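Local coordinates for PF04016 domain protein (Desulfitobacterium hafniense, PDB 3L5O) that is of unknown function but combines enolase-like and Rossmann-like folds, has a probable adenosyl-binding site and may take part in heavy-metal chelation, at residues 23-28 against 85-90; 51-56 against 106-111; 99-104 against 221-226. All coordinates share one frame; numbering follows the deposited sequence.

Interaction 1 (23-28 against 85-90)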
# COMPACT_ATOMS: atom_id res chain seq x y z
N ILE A 23 -7.15 -11.94 4.11
CA ILE A 23 -6.57 -11.10 3.07
C ILE A 23 -5.05 -11.13 3.12
O ILE A 23 -4.41 -11.08 2.09
CB ILE A 23 -7.13 -9.65 3.13
CG1 ILE A 23 -6.74 -8.88 1.86
CG2 ILE A 23 -6.62 -8.91 4.35
CD1 ILE A 23 -7.40 -7.50 1.73
N TYR A 24 -4.48 -11.20 4.32
CA TYR A 24 -3.02 -11.33 4.51
C TYR A 24 -2.51 -12.68 4.05
O TYR A 24 -1.52 -12.75 3.33
CB TYR A 24 -2.60 -11.10 5.99
CG TYR A 24 -2.83 -9.68 6.46
CD1 TYR A 24 -4.06 -9.28 6.98
CD2 TYR A 24 -1.84 -8.71 6.30
CE1 TYR A 24 -4.29 -7.97 7.35
CE2 TYR A 24 -2.07 -7.39 6.69
CZ TYR A 24 -3.29 -7.02 7.21
OH TYR A 24 -3.55 -5.71 7.58
N ASP A 25 -3.19 -13.75 4.47
CA ASP A 25 -2.87 -15.13 4.06
C ASP A 25 -2.97 -15.29 2.52
O ASP A 25 -2.14 -15.91 1.91
CB ASP A 25 -3.86 -16.10 4.72
CG ASP A 25 -3.73 -16.18 6.25
OD1 ASP A 25 -2.61 -15.97 6.79
OD2 ASP A 25 -4.73 -16.52 6.96
N ALA A 26 -3.98 -14.70 1.90
CA ALA A 26 -4.13 -14.69 0.42
C ALA A 26 -2.89 -14.09 -0.27
O ALA A 26 -2.40 -14.64 -1.24
CB ALA A 26 -5.38 -13.89 0.02
N MSE A 27 -2.40 -12.96 0.23
CA MSE A 27 -1.21 -12.31 -0.33
C MSE A 27 0.03 -13.16 -0.15
O MSE A 27 0.80 -13.37 -1.08
CB MSE A 27 -0.95 -10.95 0.31
CG MSE A 27 -1.96 -9.91 -0.01
SE MSE A 27 -1.44 -8.16 0.72
CE MSE A 27 -1.60 -8.32 2.45
N ILE A 28 0.21 -13.67 1.07
CA ILE A 28 1.43 -14.44 1.40
C ILE A 28 1.46 -15.74 0.61
O ILE A 28 2.50 -16.12 0.05
CB ILE A 28 1.49 -14.73 2.94
CG1 ILE A 28 1.66 -13.43 3.74
CG2 ILE A 28 2.66 -15.66 3.25
CD1 ILE A 28 1.34 -13.59 5.23
N CYS A 85 6.13 -11.49 8.28
CA CYS A 85 6.32 -10.31 9.13
C CYS A 85 5.23 -9.26 8.99
O CYS A 85 5.06 -8.46 9.91
CB CYS A 85 7.67 -9.64 8.85
SG CYS A 85 9.10 -10.60 9.30
N VAL A 86 4.50 -9.26 7.87
CA VAL A 86 3.40 -8.31 7.65
C VAL A 86 2.34 -8.40 8.75
O VAL A 86 1.65 -7.42 9.04
CB VAL A 86 2.74 -8.48 6.24
CG1 VAL A 86 1.89 -9.74 6.14
CG2 VAL A 86 1.92 -7.22 5.84
N LYS A 87 2.24 -9.56 9.38
CA LYS A 87 1.26 -9.78 10.42
C LYS A 87 1.71 -9.33 11.80
O LYS A 87 0.92 -9.38 12.76
CB LYS A 87 0.88 -11.23 10.45
CG LYS A 87 0.27 -11.82 9.18
CD LYS A 87 -0.23 -13.23 9.57
CE LYS A 87 -0.84 -14.04 8.46
NZ LYS A 87 -0.03 -15.29 8.21
N SER A 88 2.93 -8.80 11.89
CA SER A 88 3.47 -8.41 13.18
C SER A 88 2.76 -7.21 13.78
O SER A 88 2.37 -6.28 13.06
CB SER A 88 4.95 -8.09 13.05
OG SER A 88 5.44 -7.59 14.27
N TRP A 89 2.60 -7.21 15.10
CA TRP A 89 2.03 -6.04 15.80
C TRP A 89 3.09 -5.00 16.10
O TRP A 89 2.79 -3.96 16.67
CB TRP A 89 1.30 -6.47 17.06
CG TRP A 89 0.09 -7.24 16.70
CD1 TRP A 89 -0.11 -8.58 16.85
CD2 TRP A 89 -1.05 -6.73 16.00
NE1 TRP A 89 -1.34 -8.93 16.32
CE2 TRP A 89 -1.93 -7.81 15.80
CE3 TRP A 89 -1.42 -5.46 15.53
CZ2 TRP A 89 -3.16 -7.66 15.17
CZ3 TRP A 89 -2.65 -5.31 14.91
CH2 TRP A 89 -3.51 -6.41 14.75
N ASN A 90 4.33 -5.30 15.73
CA ASN A 90 5.40 -4.33 15.66
C ASN A 90 5.38 -3.77 14.24
O ASN A 90 5.67 -4.47 13.28
CB ASN A 90 6.74 -5.02 15.99
CG ASN A 90 7.92 -4.08 15.90
OD1 ASN A 90 8.06 -3.31 14.95
ND2 ASN A 90 8.76 -4.13 16.90
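Helix 22-29 packs through Tyr24, Asp25 and Ile28 against Val86 and Lys87, in the link between helices 79-83 and 91-105. Val86 CG1 sits at the edge of the Tyr24 ring, near the ring plane, 3.9 Å from CD2. It also meets Ile28 CD1 at 4.0 Å. Chi1 of Val86 is 73°, which sets CG1 between the backbone N and the carbonyl carbon; CG2 then lies 4.1 Å from Tyr24 CE2. The Tyr24 hydroxyl reaches past this contact and hydrogen-bonds Val197 O. An alanine in place of Val86 would probably open a gap beside the tyrosine edge and leave Ile28 CD1 without this apolar partner. Val86 is part of a short 3-10 turn, closed by Ser88 N to Cys85 O. An ST turn follows, in which Asn90 N donates to Ser88 OG (2.9 Å), and Asn90 then N-caps helix 91-105. Nearer the surface, Lys87 runs extended as far as CE and bends only at chi4 (118°), which turns NZ aside. NZ forms a salt bridge with Asp25 OD1 at 3.0 Å, with weak hydrogen-bond geometry. The two side chains cross at about a right angle. Ile28 CD1 lies 3.7 Å from Lys87 NZ.

Interaction 2 (51-56 against 106-111); sequences SGNGVG and NNPQVA
A beta-hairpin turn between strands 46-51 and 54-59 meets the junction of helices 91-105 and 108-113 at Gly54 and Asn107. The turn is type II', Ser51 to Gly54, with backbone bonds running both ways between these two residues. It belongs to the three-stranded antiparallel sheet, consistent with the enolase-like part of the fold. Direct contact is by packing. The CA atoms of Gly54 and Asn107 are only 3.9 Å apart, and Gly54 has no side chain to come between them. Asn53 ND2 comes 3.2 Å from Pro108 CG, the two side chains crossing at a slant. The polar links pass through water. With chi1 at 179°, Asn107 CG lies opposite the backbone N, and ND2 points to the turn. There ND2 donates to one water bound to Ser51 O and to a second that accepts from Asn53 N. Two further waters each donate to Asn106 O; one also donates to Val55 O and the other accepts from Val55 N. The Asn106 amide turns to another loop, bonding Leu224 N and Thr222 O. Capping completes the junction: Asn107 is the N-cap of helix 108-113, its OD1 accepting a weak bond from Gln109 N at 3.0 Å.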
# COMPACT_ATOMS: atom_id res chain seq x y z
N SER A 51 13.96 -8.78 -4.43
CA SER A 51 14.07 -10.21 -4.72
C SER A 51 14.26 -10.31 -6.22
O SER A 51 13.34 -9.95 -6.96
CB SER A 51 12.78 -10.97 -4.34
OG SER A 51 12.88 -12.36 -4.65
N GLY A 52 15.43 -10.79 -6.66
CA GLY A 52 15.84 -10.70 -8.06
C GLY A 52 15.78 -9.30 -8.66
O GLY A 52 16.43 -8.37 -8.19
N ASN A 53 14.99 -9.17 -9.73
CA ASN A 53 14.72 -7.88 -10.40
C ASN A 53 13.54 -7.06 -9.81
O ASN A 53 13.24 -5.95 -10.28
CB ASN A 53 14.49 -8.21 -11.90
CG ASN A 53 14.07 -7.01 -12.72
OD1 ASN A 53 14.76 -5.99 -12.78
ND2 ASN A 53 12.93 -7.15 -13.42
N GLY A 54 12.88 -7.57 -8.77
CA GLY A 54 11.69 -6.96 -8.24
C GLY A 54 11.95 -6.23 -6.94
O GLY A 54 12.66 -6.73 -6.06
N VAL A 55 11.36 -5.05 -6.79
CA VAL A 55 11.52 -4.24 -5.60
C VAL A 55 10.15 -3.86 -5.02
O VAL A 55 9.31 -3.29 -5.72
CB VAL A 55 12.34 -2.96 -5.91
CG1 VAL A 55 12.35 -2.01 -4.69
CG2 VAL A 55 13.74 -3.33 -6.32
N GLY A 56 9.96 -4.17 -3.74
CA GLY A 56 8.78 -3.76 -3.00
C GLY A 56 9.09 -2.83 -1.84
O GLY A 56 10.22 -2.80 -1.29
N ASN A 106 5.00 -6.81 -7.32
CA ASN A 106 5.35 -5.57 -8.03
C ASN A 106 6.65 -5.69 -8.79
O ASN A 106 7.22 -4.69 -9.23
CB ASN A 106 5.40 -4.34 -7.08
CG ASN A 106 4.10 -4.10 -6.32
OD1 ASN A 106 3.14 -4.85 -6.46
ND2 ASN A 106 4.08 -3.06 -5.48
N ASN A 107 7.13 -6.93 -8.95
CA ASN A 107 8.17 -7.28 -9.89
C ASN A 107 7.58 -6.97 -11.27
O ASN A 107 6.45 -7.35 -11.53
CB ASN A 107 8.49 -8.80 -9.72
CG ASN A 107 9.54 -9.27 -10.65
OD1 ASN A 107 9.48 -9.01 -11.84
ND2 ASN A 107 10.52 -9.99 -10.12
N PRO A 108 8.30 -6.28 -12.15
CA PRO A 108 7.73 -5.90 -13.45
C PRO A 108 7.24 -7.12 -14.27
O PRO A 108 6.15 -7.04 -14.83
CB PRO A 108 8.88 -5.16 -14.16
CG PRO A 108 10.10 -5.58 -13.45
CD PRO A 108 9.69 -5.80 -12.01
N GLN A 109 8.00 -8.20 -14.32
CA GLN A 109 7.55 -9.41 -15.00
C GLN A 109 6.34 -10.09 -14.32
O GLN A 109 5.46 -10.59 -15.02
CB GLN A 109 8.70 -10.42 -15.22
N VAL A 110 6.29 -10.11 -12.99
CA VAL A 110 5.19 -10.78 -12.29
C VAL A 110 3.90 -9.99 -12.50
O VAL A 110 2.85 -10.55 -12.77
CB VAL A 110 5.44 -10.90 -10.76
CG1 VAL A 110 4.16 -11.29 -10.01
CG2 VAL A 110 6.56 -11.89 -10.47
N ALA A 111 4.02 -8.68 -12.37
CA ALA A 111 2.92 -7.77 -12.53
C ALA A 111 2.31 -7.91 -13.92
O ALA A 111 1.10 -8.02 -14.06
CB ALA A 111 3.39 -6.33 -12.29
O HOH W 1 10.61 -10.47 -7.48
O HOH W 2 13.17 -11.43 -11.27
O HOH W 3 8.09 -2.49 -8.09
O HOH W 4 10.14 -4.15 -9.30

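Interaction 3 (99-104 against 221-226)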
# COMPACT_ATOMS: atom_id res chain seq x y z
N ALA A 99 6.97 -4.87 2.36
CA ALA A 99 8.02 -4.76 1.36
C ALA A 99 8.33 -6.12 0.66
O ALA A 99 8.42 -6.18 -0.57
CB ALA A 99 9.29 -4.13 1.98
N ALA A 100 8.37 -7.21 1.42
CA ALA A 100 8.59 -8.53 0.89
C ALA A 100 7.43 -8.97 -0.00
O ALA A 100 7.65 -9.48 -1.10
CB ALA A 100 8.77 -9.54 2.04
N ILE A 101 6.20 -8.76 0.44
CA ILE A 101 5.04 -9.03 -0.42
C ILE A 101 5.17 -8.31 -1.76
O ILE A 101 4.95 -8.89 -2.83
CB ILE A 101 3.74 -8.64 0.30
CG1 ILE A 101 3.45 -9.64 1.41
CG2 ILE A 101 2.56 -8.55 -0.68
CD1 ILE A 101 2.39 -9.18 2.38
N ASN A 102 5.57 -7.04 -1.71
CA ASN A 102 5.56 -6.20 -2.91
C ASN A 102 6.75 -6.50 -3.82
O ASN A 102 6.71 -6.19 -5.01
CB ASN A 102 5.50 -4.71 -2.53
CG ASN A 102 4.14 -4.31 -1.99
OD1 ASN A 102 3.11 -4.87 -2.34
ND2 ASN A 102 4.13 -3.33 -1.11
N ALA A 103 7.79 -7.13 -3.26
CA ALA A 103 8.94 -7.59 -4.06
C ALA A 103 8.50 -8.69 -5.02
O ALA A 103 8.99 -8.75 -6.11
CB ALA A 103 10.05 -8.07 -3.18
N TYR A 104 7.58 -9.56 -4.61
CA TYR A 104 6.99 -10.51 -5.58
C TYR A 104 6.00 -9.79 -6.52
O TYR A 104 6.28 -9.67 -7.70
CB TYR A 104 6.26 -11.64 -4.90
CG TYR A 104 5.55 -12.53 -5.89
CD1 TYR A 104 6.26 -13.27 -6.83
CD2 TYR A 104 4.17 -12.64 -5.88
CE1 TYR A 104 5.61 -14.08 -7.74
CE2 TYR A 104 3.52 -13.45 -6.79
CZ TYR A 104 4.24 -14.17 -7.70
OH TYR A 104 3.55 -14.96 -8.56
N GLY A 221 3.15 1.29 -1.27
CA GLY A 221 3.10 -0.00 -0.64
C GLY A 221 1.89 -0.87 -0.97
O GLY A 221 1.64 -1.89 -0.32
N THR A 222 1.16 -0.51 -2.01
CA THR A 222 0.03 -1.30 -2.48
C THR A 222 0.56 -2.47 -3.32
O THR A 222 1.30 -2.25 -4.29
CB THR A 222 -0.86 -0.45 -3.36
OG1 THR A 222 -1.35 0.68 -2.60
CG2 THR A 222 -2.09 -1.23 -3.80
N PRO A 223 0.21 -3.69 -2.92
CA PRO A 223 0.50 -4.87 -3.75
C PRO A 223 -0.40 -4.93 -4.97
O PRO A 223 -1.61 -4.74 -4.85
CB PRO A 223 0.25 -6.05 -2.78
CG PRO A 223 -0.02 -5.47 -1.43
CD PRO A 223 -0.43 -4.05 -1.64
N LEU A 224 0.19 -5.21 -6.12
CA LEU A 224 -0.51 -5.26 -7.37
C LEU A 224 -0.98 -6.70 -7.62
O LEU A 224 -0.61 -7.35 -8.61
CB LEU A 224 0.39 -4.72 -8.48
CG LEU A 224 0.76 -3.22 -8.30
CD1 LEU A 224 1.90 -2.83 -9.19
CD2 LEU A 224 -0.43 -2.29 -8.55
N ALA A 225 -1.82 -7.14 -6.68
CA ALA A 225 -2.16 -8.53 -6.45
C ALA A 225 -3.66 -8.69 -6.70
O ALA A 225 -4.48 -8.43 -5.79
CB ALA A 225 -1.84 -8.88 -5.02
N PRO A 226 -4.02 -9.08 -7.92
CA PRO A 226 -5.43 -9.25 -8.29
C PRO A 226 -6.22 -10.15 -7.36
O PRO A 226 -7.43 -10.04 -7.36
CB PRO A 226 -5.35 -9.89 -9.68
CG PRO A 226 -4.02 -9.50 -10.22
CD PRO A 226 -3.11 -9.35 -9.04
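Chi1 of Asn102 is -72°, placing CG beside its own backbone N and swinging the amide from helix 91-105 toward Gly221 and Pro223. These two lie in the loop after strand 214-218 of the seven-stranded mixed sheet, consistent with the Rossmann-like part of the fold. The contact thus joins a helix of the N-terminal part to that loop, and all the residues that touch are buried. Asn102 ND2 donates to Gly221 O at 3.0 Å. The N-H points nearly straight at the oxygen (161°), and the acceptor lies close to the amide plane. Relative to the Gly221 carbonyl, ND2 sits above the plane, at a C=O...N angle of 95°. ND2 also donates to Leu57 O, so two backbone carbonyls hold the amide nitrogen and help fix the rotation of the group. The other end of the amide packs tightly on the proline: Asn102 OD1 is 3.0 Å from Pro223 CA and 3.1 Å from Pro223 CB. Pro223 N has no hydrogen to offer this oxygen. The preceding residue, Ile101, adds an apolar contact. Its CG2 branch does the touching, 4.0 Å from Pro223 CB and 4.1 Å from Pro223 CG.

From the N terminus, helix 22-29 comes first, and interaction 1 closes a loop from it to residues 85-90. Within that loop lies the hairpin turn 51-56, whose partner 106-111 comes after 85-90, so interactions 1 and 2 cross. Interaction 3 opens at 99-104, before interaction 2 has closed, and these two also cross. It reaches far ahead to 221-226. Interactions 1 and 3 follow in series, yet they touch through Met27 and Pro223 and through Val86 and Ile101. The Asn106 amide joins interactions 2 and 3. Interaction 1 ties helix 22-29 to the link before helix 91-105, interaction 2 ties the three-stranded sheet to that helix's end, and interaction 3 ties the helix to a mixed-sheet loop.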